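PDB 5V8K: p800 reaction center core protein from Heliobacterium modesticaldum, which forms the homodimeric core of a photosynthetic reaction center, holding the bacteriochlorophylls and the iron-sulfur cluster that probably carry light-driven electron transfer across the membrane. Local coordinates for residues A[341-346]-A[356-361]; A[461-466]-A[476-481]. All blocks are in the same frame, centred on the assembly; numbering follows the deposited sequence.

Contact 1 (A[341-346]-A[356-361]); sequences IADIHA and MTYINI. With GBF (Bacteriochlorophyll g), chain X.
Ala342, in the last turn of helix 311-344, faces Met356 where the chain returns as an extended loop, their CA atoms 5.5 Å apart. Small Ala342 lets the loop come this close, its CB resting 3.8 Å from Met356 CB. Met356 then bends at chi3 (59°), bringing its sulfur beside the helix and its methyl over the pigment: SD lies 3.5 Å from Ile341 CG2, while CE packs on the bacteriochlorophyll carbon C1D at 3.8 Å. Ile341 reaches the same macrocycle with its other branch, CD1 touching the CAC substituent. An unbranched, flexible thioether suits a place between helix and pigment. The neighbouring backbone adds a polar hold, Thr357 N donating to the ester carbonyl O1D of the pigment over 2.9 Å in a nearly straight bond (165°).

Farther along, Tyr358 OH donates a hydrogen bond to Asp343 OD2, 2.9 Å away. It meets the syn side of OD2, somewhat out of the carboxylate plane, and the carboxylate and ring planes stand 51° apart. OD2 is also hydrogen-bonded to Ser466 OG, and OD1 to Ala471 N. This buried carboxylate, gripped at both oxygens, is therefore probably stabilised as an anion, while the apolar flank and the Thr357 amide help to hold the pigment.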
loop_
_atom_site.group_PDB
_atom_site.type_symbol
_atom_site.label_atom_id
_atom_site.label_comp_id
_atom_site.label_asym_id
_atom_site.label_seq_id
_atom_site.Cartn_x
_atom_site.Cartn_y
_atom_site.Cartn_z
ATOM N N ILE A 341 15.687 2.555 15.743
ATOM C CA ILE A 341 16.104 3.949 15.884
ATOM C C ILE A 341 17.570 4.015 16.279
ATOM O O ILE A 341 18.317 4.853 15.779
ATOM C CB ILE A 341 15.198 4.674 16.897
ATOM C CG1 ILE A 341 13.837 4.916 16.255
ATOM C CG2 ILE A 341 15.778 6.009 17.361
ATOM C CD1 ILE A 341 12.831 5.422 17.273
ATOM N N ALA A 342 17.993 3.126 17.183
ATOM C CA ALA A 342 19.387 3.009 17.592
ATOM C C ALA A 342 20.309 2.615 16.419
ATOM O O ALA A 342 21.351 3.239 16.211
ATOM C CB ALA A 342 19.485 1.990 18.744
ATOM N N ASP A 343 19.950 1.567 15.659
ATOM C CA ASP A 343 20.731 1.154 14.489
ATOM C C ASP A 343 20.799 2.263 13.437
ATOM O O ASP A 343 21.832 2.459 12.800
ATOM C CB ASP A 343 20.129 -0.119 13.875
ATOM C CG ASP A 343 20.540 -1.392 14.589
ATOM O OD1 ASP A 343 21.698 -1.462 15.065
ATOM O OD2 ASP A 343 19.687 -2.323 14.692
ATOM N N ILE A 344 19.690 2.956 13.197
ATOM C CA ILE A 344 19.642 3.979 12.164
ATOM C C ILE A 344 20.626 5.096 12.478
ATOM O O ILE A 344 21.383 5.531 11.604
ATOM C CB ILE A 344 18.215 4.523 12.011
ATOM C CG1 ILE A 344 17.317 3.529 11.229
ATOM C CG2 ILE A 344 18.194 5.880 11.274
ATOM C CD1 ILE A 344 15.818 3.916 11.283
ATOM N N HIS A 345 20.637 5.567 13.745
ATOM C CA HIS A 345 21.318 6.789 14.135
ATOM C C HIS A 345 22.670 6.526 14.776
ATOM O O HIS A 345 23.245 7.439 15.376
ATOM C CB HIS A 345 20.431 7.621 15.084
ATOM C CG HIS A 345 19.198 8.157 14.432
ATOM N ND1 HIS A 345 18.004 7.472 14.432
ATOM C CD2 HIS A 345 18.974 9.295 13.739
ATOM C CE1 HIS A 345 17.093 8.165 13.768
ATOM N NE2 HIS A 345 17.660 9.268 13.323
ATOM N N ALA A 346 23.205 5.315 14.649
ATOM C CA ALA A 346 24.372 4.922 15.440
ATOM C C ALA A 346 25.591 5.794 15.161
ATOM O O ALA A 346 26.433 5.981 16.050
ATOM C CB ALA A 346 24.691 3.453 15.167
ATOM N N MET A 356 22.234 5.423 21.892
ATOM C CA MET A 356 21.183 4.622 22.482
ATOM C C MET A 356 21.719 3.238 22.845
ATOM O O MET A 356 22.659 2.725 22.238
ATOM C CB MET A 356 20.028 4.543 21.522
ATOM C CG MET A 356 19.403 5.913 21.236
ATOM S SD MET A 356 18.175 5.759 19.941
ATOM C CE MET A 356 17.056 4.574 20.682
ATOM N N THR A 357 21.165 2.666 23.903
ATOM C CA THR A 357 21.454 1.283 24.254
ATOM C C THR A 357 20.584 0.345 23.431
ATOM O O THR A 357 19.414 0.631 23.171
ATOM C CB THR A 357 21.212 1.065 25.752
ATOM O OG1 THR A 357 22.171 1.837 26.483
ATOM C CG2 THR A 357 21.406 -0.379 26.121
ATOM N N TYR A 358 21.179 -0.774 23.012
ATOM C CA TYR A 358 20.445 -1.847 22.354
ATOM C C TYR A 358 19.697 -2.670 23.391
ATOM O O TYR A 358 20.261 -3.012 24.437
ATOM C CB TYR A 358 21.384 -2.773 21.589
ATOM C CG TYR A 358 20.830 -3.245 20.253
ATOM C CD1 TYR A 358 20.819 -2.396 19.164
ATOM C CD2 TYR A 358 20.339 -4.533 20.078
ATOM C CE1 TYR A 358 20.350 -2.807 17.935
ATOM C CE2 TYR A 358 19.866 -4.958 18.839
ATOM C CZ TYR A 358 19.873 -4.087 17.782
ATOM O OH TYR A 358 19.408 -4.479 16.560
ATOM N N ILE A 359 18.425 -2.948 23.132
ATOM C CA ILE A 359 17.661 -3.814 24.020
ATOM C C ILE A 359 17.975 -5.254 23.646
ATOM O O ILE A 359 17.756 -5.681 22.507
ATOM C CB ILE A 359 16.156 -3.527 23.937
ATOM C CG1 ILE A 359 15.882 -2.102 24.413
ATOM C CG2 ILE A 359 15.404 -4.528 24.794
ATOM C CD1 ILE A 359 14.496 -1.651 24.163
ATOM N N ASN A 360 18.467 -6.010 24.611
ATOM C CA ASN A 360 18.995 -7.348 24.397
ATOM C C ASN A 360 18.405 -8.276 25.439
ATOM O O ASN A 360 18.807 -8.237 26.599
ATOM C CB ASN A 360 20.517 -7.365 24.496
ATOM C CG ASN A 360 21.086 -8.708 24.163
ATOM O OD1 ASN A 360 20.430 -9.517 23.523
ATOM N ND2 ASN A 360 22.317 -8.955 24.580
ATOM N N ILE A 361 17.488 -9.117 25.009
ATOM C CA ILE A 361 16.776 -10.076 25.841
ATOM C C ILE A 361 16.848 -11.434 25.152
ATOM O O ILE A 361 16.616 -11.521 23.946
ATOM C CB ILE A 361 15.293 -9.673 26.008
ATOM C CG1 ILE A 361 15.161 -8.248 26.562
ATOM C CG2 ILE A 361 14.602 -10.661 26.909
ATOM C CD1 ILE A 361 13.714 -7.760 26.641
HETATM MG MG GBF X . 13.589 3.509 24.100
HETATM C CHA GBF X . 16.352 5.018 25.622
HETATM C CHB GBF X . 13.633 1.199 26.464
HETATM C CHC GBF X . 10.529 2.597 22.854
HETATM C CHD GBF X . 13.516 6.378 21.913
HETATM N NA GBF X . 14.686 3.233 25.748
HETATM C C1A GBF X . 15.771 3.811 26.252
HETATM C C2A GBF X . 16.462 3.254 27.474
HETATM C C3A GBF X . 15.751 1.913 27.512
HETATM C C4A GBF X . 14.623 2.133 26.519
HETATM C CMA GBF X . 16.686 0.764 27.094
HETATM C CAA GBF X . 16.333 4.012 28.832
HETATM C CBA GBF X . 14.910 4.471 29.080
HETATM C CGA GBF X . 14.783 5.191 30.411
HETATM O O1A GBF X . 15.761 5.398 31.125
HETATM O O2A GBF X . 13.480 5.723 30.804
HETATM N NB GBF X . 12.284 2.031 24.575
HETATM C C1B GBF X . 12.447 1.148 25.566
HETATM C C2B GBF X . 11.371 0.247 25.524
HETATM C C3B GBF X . 10.508 0.664 24.522
HETATM C C4B GBF X . 11.101 1.815 23.976
HETATM C CMB GBF X . 11.209 -0.954 26.411
HETATM C CAB GBF X . 9.237 0.018 24.103
HETATM C CBB GBF X . 8.723 -1.155 24.467
HETATM N NC GBF X . 12.350 4.310 22.688
HETATM C C1C GBF X . 11.166 3.824 22.317
HETATM C C2C GBF X . 10.308 4.411 21.264
HETATM C C3C GBF X . 11.297 5.492 21.131
HETATM C C4C GBF X . 12.435 5.390 21.895
HETATM C CMC GBF X . 10.328 3.447 20.056
HETATM C CAC GBF X . 11.166 6.624 20.176
HETATM C CBC GBF X . 9.943 6.753 19.303
HETATM N ND GBF X . 14.496 5.280 23.823
HETATM C C1D GBF X . 14.573 6.265 22.941
HETATM C C2D GBF X . 15.803 7.310 22.938
HETATM C C3D GBF X . 16.334 6.658 24.033
HETATM C C4D GBF X . 15.640 5.540 24.557
HETATM C CMD GBF X . 16.241 8.503 22.140
HETATM C CAD GBF X . 17.430 6.999 24.979
HETATM O OBD GBF X . 18.493 7.687 24.835
HETATM C CBD GBF X . 17.482 5.915 25.993
HETATM C CGD GBF X . 18.774 5.164 25.991
HETATM O O1D GBF X . 19.082 4.328 25.150
HETATM O O2D GBF X . 19.700 5.394 27.052
HETATM C CED GBF X . 21.034 4.940 26.862
#

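Contact 2 (A[461-466]-A[476-481]); sequences GCWMGS and DIYQAA. With GB0 (Bacteriochlorophyll g'), chain C.
Trp463 and Tyr478 meet as an offset edge-to-face pair, the tyrosine turning its edge toward the face of the indole's six-membered ring. The ring planes stand at 82° and the centroids lie 5.9 Å apart, so the contact is made by the rim of Tyr478: its CD1 sits 4.1 Å from Trp463 CE3. Trp463 extends with CG anti to its backbone N (chi1 179°), which carries the indole across to helix 475-488. There the benzo edge of the indole meets Ala481, whose CB lies close to the ring plane and 3.6 Å from CZ3. The small Ala481 allows the indole to lie close against the helix. One turn earlier, Ile477 adds a looser apolar touch, CG2 to Trp463 CH2 at 4.4 Å.

Both aromatic residues are tied down at their polar ends by other parts of the chain: Trp463 NE1 is hydrogen-bonded to Tyr358 OH, and Tyr478 OH to Leu497 O. Over one face of the indole the chain folds back, and Gly465, which has no side chain, can lie close to it, its N 3.6 Å above the plane near the rim. Met464 turns the other way, its bent chain placing CE 3.6 Å from C15 on the tail of bacteriochlorophyll g'. Gly461, with positive phi, is the C-prime residue of a Schellman motif ending helix 449-459. The loop that follows packs Trp463 onto helix 475-488, the next helix in the chain, a loop-on-helix contact within the PsaA/PsaB-family region.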
loop_
_atom_site.group_PDB
_atom_site.type_symbol
_atom_site.label_atom_id
_atom_site.label_comp_id
_atom_site.label_asym_id
_atom_site.label_seq_id
_atom_site.Cartn_x
_atom_site.Cartn_y
_atom_site.Cartn_z
ATOM N N GLY A 461 16.158 -16.052 7.872
ATOM C CA GLY A 461 17.413 -15.567 8.430
ATOM C C GLY A 461 17.551 -14.061 8.605
ATOM O O GLY A 461 18.674 -13.587 8.789
ATOM N N CYS A 462 16.466 -13.290 8.527
ATOM C CA CYS A 462 16.504 -11.895 8.969
ATOM C C CYS A 462 16.897 -11.771 10.439
ATOM O O CYS A 462 16.517 -12.591 11.282
ATOM C CB CYS A 462 15.160 -11.202 8.802
ATOM S SG CYS A 462 14.749 -10.850 7.152
ATOM N N TRP A 463 17.641 -10.711 10.740
ATOM C CA TRP A 463 17.796 -10.259 12.117
ATOM C C TRP A 463 16.472 -9.658 12.588
ATOM O O TRP A 463 15.963 -8.698 11.994
ATOM C CB TRP A 463 18.930 -9.239 12.210
ATOM C CG TRP A 463 19.174 -8.683 13.593
ATOM C CD1 TRP A 463 18.904 -7.414 14.038
ATOM C CD2 TRP A 463 19.734 -9.379 14.699
ATOM N NE1 TRP A 463 19.298 -7.278 15.340
ATOM C CE2 TRP A 463 19.809 -8.471 15.774
ATOM C CE3 TRP A 463 20.204 -10.681 14.880
ATOM C CZ2 TRP A 463 20.302 -8.824 16.999
ATOM C CZ3 TRP A 463 20.705 -11.025 16.083
ATOM C CH2 TRP A 463 20.754 -10.103 17.143
ATOM N N MET A 464 15.868 -10.252 13.607
ATOM C CA MET A 464 14.561 -9.799 14.039
ATOM C C MET A 464 14.641 -8.949 15.314
ATOM O O MET A 464 13.609 -8.614 15.903
ATOM C CB MET A 464 13.644 -11.015 14.187
ATOM C CG MET A 464 13.412 -11.789 12.844
ATOM S SD MET A 464 12.615 -10.795 11.548
ATOM C CE MET A 464 10.940 -10.802 12.141
ATOM N N GLY A 465 15.845 -8.559 15.720
ATOM C CA GLY A 465 15.992 -7.592 16.788
ATOM C C GLY A 465 15.743 -6.155 16.389
ATOM O O GLY A 465 15.614 -5.299 17.271
ATOM N N SER A 466 15.587 -5.897 15.094
ATOM C CA SER A 466 15.618 -4.560 14.526
ATOM C C SER A 466 14.979 -4.656 13.149
ATOM O O SER A 466 14.987 -5.721 12.536
ATOM C CB SER A 466 17.066 -4.028 14.461
ATOM O OG SER A 466 17.128 -2.767 13.809
ATOM N N ASP A 476 28.766 -6.838 18.618
ATOM C CA ASP A 476 29.000 -7.910 19.580
ATOM C C ASP A 476 27.732 -8.701 19.858
ATOM O O ASP A 476 27.785 -9.921 20.061
ATOM C CB ASP A 476 29.579 -7.324 20.887
ATOM C CG ASP A 476 28.719 -6.183 21.476
ATOM O OD1 ASP A 476 28.092 -5.395 20.718
ATOM O OD2 ASP A 476 28.678 -6.058 22.729
ATOM N N ILE A 477 26.577 -8.022 19.864
ATOM C CA ILE A 477 25.316 -8.689 20.160
ATOM C C ILE A 477 24.936 -9.606 19.008
ATOM O O ILE A 477 24.471 -10.739 19.207
ATOM C CB ILE A 477 24.225 -7.642 20.437
ATOM C CG1 ILE A 477 24.521 -6.915 21.750
ATOM C CG2 ILE A 477 22.846 -8.281 20.498
ATOM C CD1 ILE A 477 23.727 -5.605 21.917
ATOM N N TYR A 478 25.105 -9.117 17.785
ATOM C CA TYR A 478 24.900 -9.945 16.600
ATOM C C TYR A 478 25.811 -11.176 16.613
ATOM O O TYR A 478 25.348 -12.297 16.385
ATOM C CB TYR A 478 25.138 -9.123 15.340
ATOM C CG TYR A 478 25.193 -9.987 14.130
ATOM C CD1 TYR A 478 24.093 -10.717 13.722
ATOM C CD2 TYR A 478 26.368 -10.130 13.429
ATOM C CE1 TYR A 478 24.169 -11.558 12.598
ATOM C CE2 TYR A 478 26.445 -10.928 12.317
ATOM C CZ TYR A 478 25.343 -11.645 11.910
ATOM O OH TYR A 478 25.432 -12.467 10.810
ATOM N N GLN A 479 27.108 -10.990 16.903
ATOM C CA GLN A 479 28.064 -12.101 16.830
ATOM C C GLN A 479 27.768 -13.165 17.874
ATOM O O GLN A 479 27.883 -14.360 17.598
ATOM C CB GLN A 479 29.492 -11.596 16.993
ATOM C CG GLN A 479 29.979 -10.679 15.878
ATOM C CD GLN A 479 30.135 -11.403 14.552
ATOM O OE1 GLN A 479 30.355 -12.623 14.518
ATOM N NE2 GLN A 479 30.020 -10.656 13.446
ATOM N N ALA A 480 27.384 -12.760 19.082
ATOM C CA ALA A 480 27.026 -13.754 20.089
ATOM C C ALA A 480 25.785 -14.519 19.658
ATOM O O ALA A 480 25.702 -15.737 19.847
ATOM C CB ALA A 480 26.801 -13.091 21.453
ATOM N N ALA A 481 24.822 -13.815 19.067
ATOM C CA ALA A 481 23.603 -14.453 18.581
ATOM C C ALA A 481 23.904 -15.425 17.440
ATOM O O ALA A 481 23.298 -16.500 17.336
ATOM C CB ALA A 481 22.619 -13.376 18.112
HETATM C C1 GB0 C . 1.874 -6.232 5.140
HETATM C C2 GB0 C . 3.058 -6.754 5.898
HETATM C C3 GB0 C . 4.184 -6.088 5.831
HETATM C C4 GB0 C . 4.314 -4.839 5.033
HETATM C C5 GB0 C . 5.336 -6.627 6.575
HETATM C C6 GB0 C . 5.889 -5.578 7.500
HETATM N NB GB0 C . 6.288 -1.496 -2.098
HETATM N ND GB0 C . 8.022 -5.008 -1.530
HETATM C C10 GB0 C . 8.168 -7.418 10.010
HETATM C C11 GB0 C . 8.176 -7.097 11.490
HETATM C C12 GB0 C . 9.562 -7.328 12.045
HETATM C C13 GB0 C . 9.730 -7.532 13.359
HETATM C C14 GB0 C . 8.563 -7.580 14.284
HETATM C C15 GB0 C . 11.089 -7.700 13.979
HETATM C C1A GB0 C . 5.121 -5.189 -0.441
HETATM C C1B GB0 C . 4.982 -1.237 -2.096
HETATM C C1C GB0 C . 9.282 -1.549 -2.852
HETATM C C1D GB0 C . 9.152 -5.605 -1.790
HETATM C C2A GB0 C . 3.651 -5.514 -0.288
HETATM C C2B GB0 C . 4.804 0.040 -2.595
HETATM C C2C GB0 C . 10.668 -1.137 -3.196
HETATM C C2D GB0 C . 9.466 -7.106 -1.397
HETATM C C3A GB0 C . 3.027 -4.449 -1.162
HETATM C C3B GB0 C . 6.032 0.570 -2.918
HETATM C C3C GB0 C . 11.073 -2.547 -3.004
HETATM C C3D GB0 C . 8.192 -7.190 -0.843
HETATM C C4A GB0 C . 4.223 -3.554 -1.303
HETATM C C4B GB0 C . 6.954 -0.439 -2.640
HETATM C C4C GB0 C . 10.072 -3.441 -2.669
HETATM C C4D GB0 C . 7.349 -6.037 -0.913
HETATM C C7 GB0 C . 7.073 -6.174 8.205
HETATM C C8 GB0 C . 6.940 -6.837 9.356
HETATM C C9 GB0 C . 5.584 -7.055 9.947
HETATM C CAA GB0 C . 3.164 -5.427 1.151
HETATM C CAB GB0 C . 6.144 1.957 -3.445
HETATM C CAC GB0 C . 12.447 -3.072 -3.147
HETATM C CAD GB0 C . 7.440 -8.245 -0.157
HETATM C CBA GB0 C . 1.726 -5.919 1.278
HETATM C CBB GB0 C . 7.145 2.488 -4.064
HETATM C CBC GB0 C . 13.623 -2.202 -3.525
HETATM C CBD GB0 C . 6.087 -7.692 0.184
HETATM C CED GB0 C . 5.148 -9.159 3.509
HETATM C CGA GB0 C . 1.276 -5.906 2.720
HETATM C CGD GB0 C . 5.965 -7.766 1.660
HETATM C CHA GB0 C . 6.079 -6.318 -0.385
HETATM C CHB GB0 C . 4.013 -2.243 -1.634
HETATM C CHC GB0 C . 8.407 -0.359 -2.901
HETATM C CHD GB0 C . 10.254 -4.870 -2.423
HETATM C CMA GB0 C . 2.567 -4.911 -2.565
HETATM C CMB GB0 C . 3.535 0.805 -2.692
HETATM C CMC GB0 C . 10.720 -0.649 -4.648
HETATM C CMD GB0 C . 10.620 -8.003 -1.550
HETATM N NA GB0 C . 5.410 -4.146 -1.223
HETATM N NC GB0 C . 8.909 -2.783 -2.556
HETATM O O1A GB0 C . 0.312 -5.253 3.099
HETATM O O1D GB0 C . 6.498 -6.997 2.450
HETATM O O2A GB0 C . 2.160 -6.427 3.747
HETATM O O2D GB0 C . 5.186 -8.852 2.139
HETATM O OBD GB0 C . 7.659 -9.473 0.115
HETATM MG MG GB0 C . 7.037 -3.378 -2.056
#

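Overall arrangement
Contacts 1 and 2 follow one another along the chain, yet their centres lie only 12 Å apart, and they share one polar network. Asp343 and Tyr358 of contact 1 meet Ser466 and Trp463 of contact 2 through two probable hydrogen bonds, Asp343 OD2 to Ser466 OG at 2.7 Å and Tyr358 OH to Trp463 NE1 at 3.1 Å. Apolar packing continues the join, with Tyr358 CB 3.7 Å from Ile477 CD1. The joined contacts serve different pigments, contact 1 a bacteriochlorophyll g and contact 2 a bacteriochlorophyll g'. The calcium ion is farther off, about 14 Å from the side chain of Trp463, although its ligand Asp460 directly precedes 461-466.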